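Local coordinates for alcohol dehydrogenase (Aeropyrum pernix, PDB 1H2B), which binds zinc and NAD and, as its family assignment suggests, probably catalyses the NAD+-dependent oxidation of alcohols, at residues 253-265 with 274-288. Numbering follows the deposited sequence.
Sequences RGVNVAMDFVGSQ and LLGRMGRLIIVGYGG. With NAJ (nicotinamide-adenine-dinucleotide (acidic form)), chain I.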
loop_
_atom_site.group_PDB
_atom_site.type_symbol
_atom_site.label_atom_id
_atom_site.label_comp_id
_atom_site.label_asym_id
_atom_site.label_seq_id
_atom_site.Cartn_x
_atom_site.Cartn_y
_atom_site.Cartn_z
ATOM N N ARG B 253 -18.203 12.995 -14.392
ATOM C CA ARG B 253 -17.472 12.534 -13.231
ATOM C C ARG B 253 -15.964 12.849 -13.315
ATOM O O ARG B 253 -15.282 12.792 -12.281
ATOM C CB ARG B 253 -17.668 11.044 -13.078
ATOM C CG ARG B 253 -19.157 10.709 -12.856
ATOM C CD ARG B 253 -19.420 9.414 -12.126
ATOM N NE ARG B 253 -19.457 9.634 -10.683
ATOM C CZ ARG B 253 -18.659 9.032 -9.801
ATOM N NH1 ARG B 253 -17.748 8.147 -10.203
ATOM N NH2 ARG B 253 -18.778 9.320 -8.510
ATOM N N GLY B 254 -15.467 13.125 -14.518
ATOM C CA GLY B 254 -14.024 13.261 -14.731
ATOM C C GLY B 254 -13.300 11.926 -14.633
ATOM O O GLY B 254 -13.897 10.854 -14.458
ATOM N N VAL B 255 -11.970 11.978 -14.714
ATOM C CA VAL B 255 -11.153 10.771 -14.706
ATOM C C VAL B 255 -10.563 10.470 -13.350
ATOM O O VAL B 255 -10.264 11.354 -12.546
ATOM C CB VAL B 255 -10.040 10.822 -15.775
ATOM C CG1 VAL B 255 -10.648 11.033 -17.185
ATOM C CG2 VAL B 255 -9.038 11.944 -15.484
ATOM N N ASN B 256 -10.378 9.187 -13.109
ATOM C CA ASN B 256 -9.731 8.735 -11.884
ATOM C C ASN B 256 -8.241 9.071 -11.871
ATOM O O ASN B 256 -7.647 9.360 -10.805
ATOM C CB ASN B 256 -9.931 7.231 -11.752
ATOM C CG ASN B 256 -11.397 6.862 -11.715
ATOM O OD1 ASN B 256 -12.102 6.855 -12.711
ATOM N ND2 ASN B 256 -11.876 6.601 -10.499
ATOM N N VAL B 257 -7.603 8.987 -13.038
ATOM C CA VAL B 257 -6.175 9.335 -13.167
ATOM C C VAL B 257 -6.010 10.075 -14.497
ATOM O O VAL B 257 -6.599 9.679 -15.499
ATOM C CB VAL B 257 -5.278 8.111 -13.225
ATOM C CG1 VAL B 257 -3.821 8.534 -13.487
ATOM C CG2 VAL B 257 -5.308 7.324 -11.885
ATOM N N ALA B 258 -5.285 11.202 -14.457
ATOM C CA ALA B 258 -4.820 11.831 -15.705
ATOM C C ALA B 258 -3.313 11.785 -15.697
ATOM O O ALA B 258 -2.707 11.868 -14.633
ATOM C CB ALA B 258 -5.287 13.276 -15.785
ATOM N N MET B 259 -2.707 11.641 -16.880
ATOM C CA MET B 259 -1.251 11.491 -16.988
ATOM C C MET B 259 -0.785 12.493 -18.014
ATOM O O MET B 259 -1.181 12.406 -19.159
ATOM C CB MET B 259 -0.905 10.054 -17.437
ATOM C CG MET B 259 -1.512 8.981 -16.474
ATOM S SD MET B 259 -0.940 7.377 -16.927
ATOM C CE MET B 259 0.715 7.390 -16.262
ATOM N N ASP B 260 0.035 13.473 -17.597
ATOM C CA ASP B 260 0.483 14.487 -18.551
ATOM C C ASP B 260 1.844 14.079 -19.094
ATOM O O ASP B 260 2.849 14.164 -18.362
ATOM C CB ASP B 260 0.592 15.832 -17.832
ATOM C CG ASP B 260 0.961 16.945 -18.775
ATOM O OD1 ASP B 260 1.386 16.646 -19.907
ATOM O OD2 ASP B 260 0.828 18.142 -18.449
ATOM N N PHE B 261 1.841 13.554 -20.333
ATOM C CA PHE B 261 3.071 13.203 -21.052
ATOM C C PHE B 261 3.441 14.260 -22.087
ATOM O O PHE B 261 4.048 13.941 -23.115
ATOM C CB PHE B 261 2.892 11.818 -21.738
ATOM C CG PHE B 261 2.896 10.688 -20.781
ATOM C CD1 PHE B 261 1.713 10.044 -20.399
ATOM C CD2 PHE B 261 4.109 10.197 -20.313
ATOM C CE1 PHE B 261 1.759 8.913 -19.523
ATOM C CE2 PHE B 261 4.160 9.100 -19.403
ATOM C CZ PHE B 261 2.960 8.427 -19.051
ATOM N N VAL B 262 3.066 15.513 -21.796
ATOM C CA VAL B 262 3.415 16.660 -22.667
ATOM C C VAL B 262 4.223 17.693 -21.856
ATOM O O VAL B 262 5.378 18.040 -22.215
ATOM C CB VAL B 262 2.153 17.353 -23.181
ATOM C CG1 VAL B 262 2.554 18.463 -24.215
ATOM C CG2 VAL B 262 1.192 16.327 -23.839
ATOM N N GLY B 263 3.604 18.216 -20.791
ATOM C CA GLY B 263 4.320 19.115 -19.903
ATOM C C GLY B 263 4.344 20.559 -20.349
ATOM O O GLY B 263 4.985 21.374 -19.690
ATOM N N SER B 264 3.649 20.890 -21.439
ATOM C CA SER B 264 3.576 22.304 -21.857
ATOM C C SER B 264 2.685 23.113 -20.926
ATOM O O SER B 264 1.877 22.555 -20.154
ATOM C CB SER B 264 3.014 22.436 -23.272
ATOM O OG SER B 264 1.661 21.941 -23.328
ATOM N N GLN B 265 2.812 24.443 -20.981
ATOM C CA GLN B 265 1.816 25.228 -20.246
ATOM C C GLN B 265 0.382 24.897 -20.587
ATOM O O GLN B 265 -0.425 24.784 -19.661
ATOM C CB GLN B 265 2.087 26.732 -20.405
ATOM C CG GLN B 265 1.399 27.541 -19.346
ATOM C CD GLN B 265 1.839 27.164 -17.946
ATOM O OE1 GLN B 265 3.027 27.371 -17.585
ATOM N NE2 GLN B 265 0.909 26.642 -17.146
ATOM N N LEU B 274 -9.283 17.808 -15.572
ATOM C CA LEU B 274 -9.846 16.499 -15.994
ATOM C C LEU B 274 -10.223 15.604 -14.813
ATOM O O LEU B 274 -10.981 14.639 -14.962
ATOM C CB LEU B 274 -8.862 15.725 -16.885
ATOM C CG LEU B 274 -8.340 16.468 -18.125
ATOM C CD1 LEU B 274 -7.254 15.654 -18.781
ATOM C CD2 LEU B 274 -9.531 16.762 -19.043
ATOM N N LEU B 275 -9.703 15.929 -13.632
ATOM C CA LEU B 275 -9.792 14.999 -12.506
ATOM C C LEU B 275 -11.157 14.969 -11.833
ATOM O O LEU B 275 -11.783 16.009 -11.547
ATOM C CB LEU B 275 -8.772 15.384 -11.434
ATOM C CG LEU B 275 -7.305 15.343 -11.886
ATOM C CD1 LEU B 275 -6.433 15.826 -10.702
ATOM C CD2 LEU B 275 -6.820 13.957 -12.388
ATOM N N GLY B 276 -11.592 13.753 -11.541
ATOM C CA GLY B 276 -12.764 13.568 -10.712
ATOM C C GLY B 276 -12.383 13.537 -9.240
ATOM O O GLY B 276 -11.229 13.798 -8.873
ATOM N N ARG B 277 -13.357 13.182 -8.391
ATOM C CA ARG B 277 -13.075 13.131 -6.935
ATOM C C ARG B 277 -12.043 12.076 -6.593
ATOM O O ARG B 277 -12.073 10.938 -7.093
ATOM C CB ARG B 277 -14.373 12.859 -6.177
ATOM C CG ARG B 277 -15.385 13.933 -6.415
ATOM C CD ARG B 277 -16.582 13.874 -5.463
ATOM N NE ARG B 277 -16.192 14.280 -4.088
ATOM C CZ ARG B 277 -15.967 15.515 -3.651
ATOM N NH1 ARG B 277 -16.113 16.575 -4.435
ATOM N NH2 ARG B 277 -15.656 15.691 -2.364
ATOM N N MET B 278 -11.092 12.464 -5.742
ATOM C CA MET B 278 -9.930 11.608 -5.407
ATOM C C MET B 278 -9.033 11.338 -6.613
ATOM O O MET B 278 -8.188 10.451 -6.595
ATOM C CB MET B 278 -10.313 10.324 -4.674
ATOM C CG MET B 278 -10.834 10.645 -3.309
ATOM S SD MET B 278 -11.135 9.168 -2.290
ATOM C CE MET B 278 -12.268 8.350 -3.184
ATOM N N GLY B 279 -9.197 12.161 -7.637
ATOM C CA GLY B 279 -8.446 11.997 -8.862
ATOM C C GLY B 279 -6.960 12.310 -8.651
ATOM O O GLY B 279 -6.587 13.044 -7.734
ATOM N N ARG B 280 -6.145 11.764 -9.532
ATOM C CA ARG B 280 -4.681 11.891 -9.426
ATOM C C ARG B 280 -4.144 12.276 -10.759
ATOM O O ARG B 280 -4.425 11.598 -11.784
ATOM C CB ARG B 280 -4.048 10.595 -9.010
ATOM C CG ARG B 280 -4.548 10.055 -7.640
ATOM C CD ARG B 280 -4.152 8.636 -7.453
ATOM N NE ARG B 280 -2.696 8.470 -7.412
ATOM C CZ ARG B 280 -2.038 7.397 -7.796
ATOM N NH1 ARG B 280 -2.723 6.367 -8.315
ATOM N NH2 ARG B 280 -0.706 7.354 -7.727
ATOM N N LEU B 281 -3.388 13.375 -10.767
ATOM C CA LEU B 281 -2.665 13.780 -11.981
ATOM C C LEU B 281 -1.217 13.345 -11.842
ATOM O O LEU B 281 -0.515 13.801 -10.931
ATOM C CB LEU B 281 -2.778 15.300 -12.192
ATOM C CG LEU B 281 -1.868 15.896 -13.286
ATOM C CD1 LEU B 281 -2.159 15.328 -14.679
ATOM C CD2 LEU B 281 -2.060 17.418 -13.217
ATOM N N ILE B 282 -0.768 12.477 -12.740
ATOM C CA ILE B 282 0.624 12.061 -12.742
ATOM C C ILE B 282 1.343 12.955 -13.722
ATOM O O ILE B 282 0.998 12.989 -14.917
ATOM C CB ILE B 282 0.788 10.576 -13.145
ATOM C CG1 ILE B 282 -0.177 9.649 -12.375
ATOM C CG2 ILE B 282 2.269 10.172 -13.014
ATOM C CD1 ILE B 282 -0.142 9.798 -10.922
ATOM N N ILE B 283 2.249 13.784 -13.204
ATOM C CA ILE B 283 3.003 14.743 -14.020
ATOM C C ILE B 283 4.333 14.117 -14.451
ATOM O O ILE B 283 5.175 13.770 -13.608
ATOM C CB ILE B 283 3.239 16.044 -13.220
ATOM C CG1 ILE B 283 1.877 16.683 -12.959
ATOM C CG2 ILE B 283 4.156 17.021 -13.983
ATOM C CD1 ILE B 283 1.946 17.874 -11.944
ATOM N N VAL B 284 4.477 13.980 -15.775
ATOM C CA VAL B 284 5.656 13.368 -16.367
ATOM C C VAL B 284 6.330 14.384 -17.270
ATOM O O VAL B 284 7.541 14.674 -17.125
ATOM C CB VAL B 284 5.314 12.101 -17.183
ATOM C CG1 VAL B 284 6.618 11.579 -17.775
ATOM C CG2 VAL B 284 4.649 11.058 -16.285
ATOM N N GLY B 285 5.565 14.927 -18.213
ATOM C CA GLY B 285 6.094 16.053 -19.007
ATOM C C GLY B 285 6.413 17.258 -18.124
ATOM O O GLY B 285 5.807 17.448 -17.059
ATOM N N TYR B 286 7.293 18.136 -18.612
ATOM C CA TYR B 286 7.629 19.331 -17.833
ATOM C C TYR B 286 7.952 20.490 -18.781
ATOM O O TYR B 286 8.127 20.311 -19.982
ATOM C CB TYR B 286 8.786 19.087 -16.835
ATOM C CG TYR B 286 10.032 18.655 -17.518
ATOM C CD1 TYR B 286 10.913 19.607 -17.985
ATOM C CD2 TYR B 286 10.278 17.305 -17.823
ATOM C CE1 TYR B 286 12.050 19.244 -18.694
ATOM C CE2 TYR B 286 11.412 16.938 -18.514
ATOM C CZ TYR B 286 12.290 17.931 -18.950
ATOM O OH TYR B 286 13.386 17.581 -19.693
ATOM N N GLY B 287 7.975 21.689 -18.196
ATOM C CA GLY B 287 8.238 22.938 -18.927
ATOM C C GLY B 287 7.299 24.031 -18.467
ATOM O O GLY B 287 7.672 25.219 -18.412
ATOM N N GLY B 288 6.084 23.616 -18.123
ATOM C CA GLY B 288 4.986 24.498 -17.738
ATOM C C GLY B 288 4.942 24.696 -16.229
ATOM O O GLY B 288 5.607 23.972 -15.476
HETATM P PA NAJ I . 7.041 14.148 -27.676
HETATM O O1A NAJ I . 7.393 15.449 -28.342
HETATM O O2A NAJ I . 7.361 12.824 -28.390
HETATM O O5B NAJ I . 5.472 14.015 -27.411
HETATM C C5B NAJ I . 4.668 15.123 -26.984
HETATM C C4B NAJ I . 3.272 14.781 -27.478
HETATM O O4B NAJ I . 2.376 15.752 -26.902
HETATM C C3B NAJ I . 3.132 14.805 -29.000
HETATM O O3B NAJ I . 2.473 13.627 -29.495
HETATM C C2B NAJ I . 2.306 16.075 -29.149
HETATM O O2B NAJ I . 1.532 16.129 -30.358
HETATM C C1B NAJ I . 1.419 16.089 -27.897
HETATM N N9A NAJ I . 0.860 17.395 -27.549
HETATM C C8A NAJ I . 1.384 18.684 -27.721
HETATM N N7A NAJ I . 0.512 19.593 -27.206
HETATM C C5A NAJ I . -0.561 18.905 -26.718
HETATM C C6A NAJ I . -1.726 19.286 -26.100
HETATM N N6A NAJ I . -2.054 20.568 -25.887
HETATM N N1A NAJ I . -2.584 18.311 -25.663
HETATM C C2A NAJ I . -2.349 16.966 -25.888
HETATM N N3A NAJ I . -1.212 16.604 -26.521
HETATM C C4A NAJ I . -0.338 17.561 -26.932
HETATM O O3 NAJ I . 7.711 14.201 -26.236
HETATM P PN NAJ I . 8.316 12.998 -25.346
HETATM O O1N NAJ I . 9.714 12.768 -25.693
HETATM O O2N NAJ I . 7.365 11.869 -25.339
HETATM O O5D NAJ I . 8.370 13.739 -23.923
HETATM C C5D NAJ I . 7.132 14.076 -23.299
HETATM C C4D NAJ I . 7.401 15.004 -22.125
HETATM O O4D NAJ I . 7.992 14.221 -21.073
HETATM C C3D NAJ I . 8.418 16.105 -22.420
HETATM O O3D NAJ I . 8.124 17.224 -21.564
HETATM C C2D NAJ I . 9.746 15.471 -21.983
HETATM O O2D NAJ I . 10.776 16.374 -21.694
HETATM C C1D NAJ I . 9.241 14.762 -20.714
HETATM N N1N NAJ I . 10.070 13.709 -20.127
HETATM C C2N NAJ I . 9.912 13.501 -18.789
HETATM C C3N NAJ I . 10.611 12.480 -18.166
HETATM C C7N NAJ I . 10.479 12.299 -16.689
HETATM O O7N NAJ I . 11.263 11.342 -16.164
HETATM N N7N NAJ I . 9.616 12.947 -15.901
HETATM C C4N NAJ I . 11.488 11.605 -18.887
HETATM C C5N NAJ I . 11.463 11.769 -20.302
HETATM C C6N NAJ I . 10.794 12.823 -20.893
HETATM O O HOH W 1 -15.835 12.265 -9.644
HETATM O O HOH W 2 -7.476 7.826 -8.571
#
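Ala-258 and Asp-260 zip strand 257-260 onto strand 279-283 as parallel neighbours in the six-stranded sheet of the Rossmann-type, NAD-binding domain. Ala-258 N gives a hydrogen bond to Arg-280 O, and Ala-258 O takes one from Ile-282 N at 2.8 Å, almost head-on to the carbonyl. One step further, Asp-260 N reaches Ile-282 O. On one face of the sheet the Ala-258 methyl touches two leucine branches, 3.8 Å from Leu-275 CD2 and 3.9 Å from Leu-281 CD1. On the other, Val-257 CG1 lies 4.0 Å from Ile-282 CG1. Just beyond the strand ends, Phe-261 CD2 and CE2 meet the two methyls of Val-284 obliquely; Leu-198 of helix 197-209 adjoins this pair.

At the C-terminal strand ends Asp-260 O accepts from both Val-284 N and Gly-285 N, fixing the start of the cofactor-binding loop. The Asp-260 side chain shapes its own loop: with CG anti to the backbone N (chi1 -176°), OD1 takes Val-262 N in an Asx turn and Gly-263 N, three residues on, from above the carboxylate plane, while OD2 bonds Thr-267 OG1. Gly-263 and Gly-285 then touch backbone to backbone, their CA atoms 3.7 Å apart.

At the far end, Val-255 N to Leu-274 O and Gly-276 N to Val-255 O tie the two segments together where 274-276 leads into the type II turn from Gly-276 to Gly-279.

The two loops share the cofactor: NAJ O3D donates to Val-262 O and accepts from Tyr-286 N, and the carboxamide N7N donates to Val-284 O at 3.0 Å, its N-H...O angle 165°.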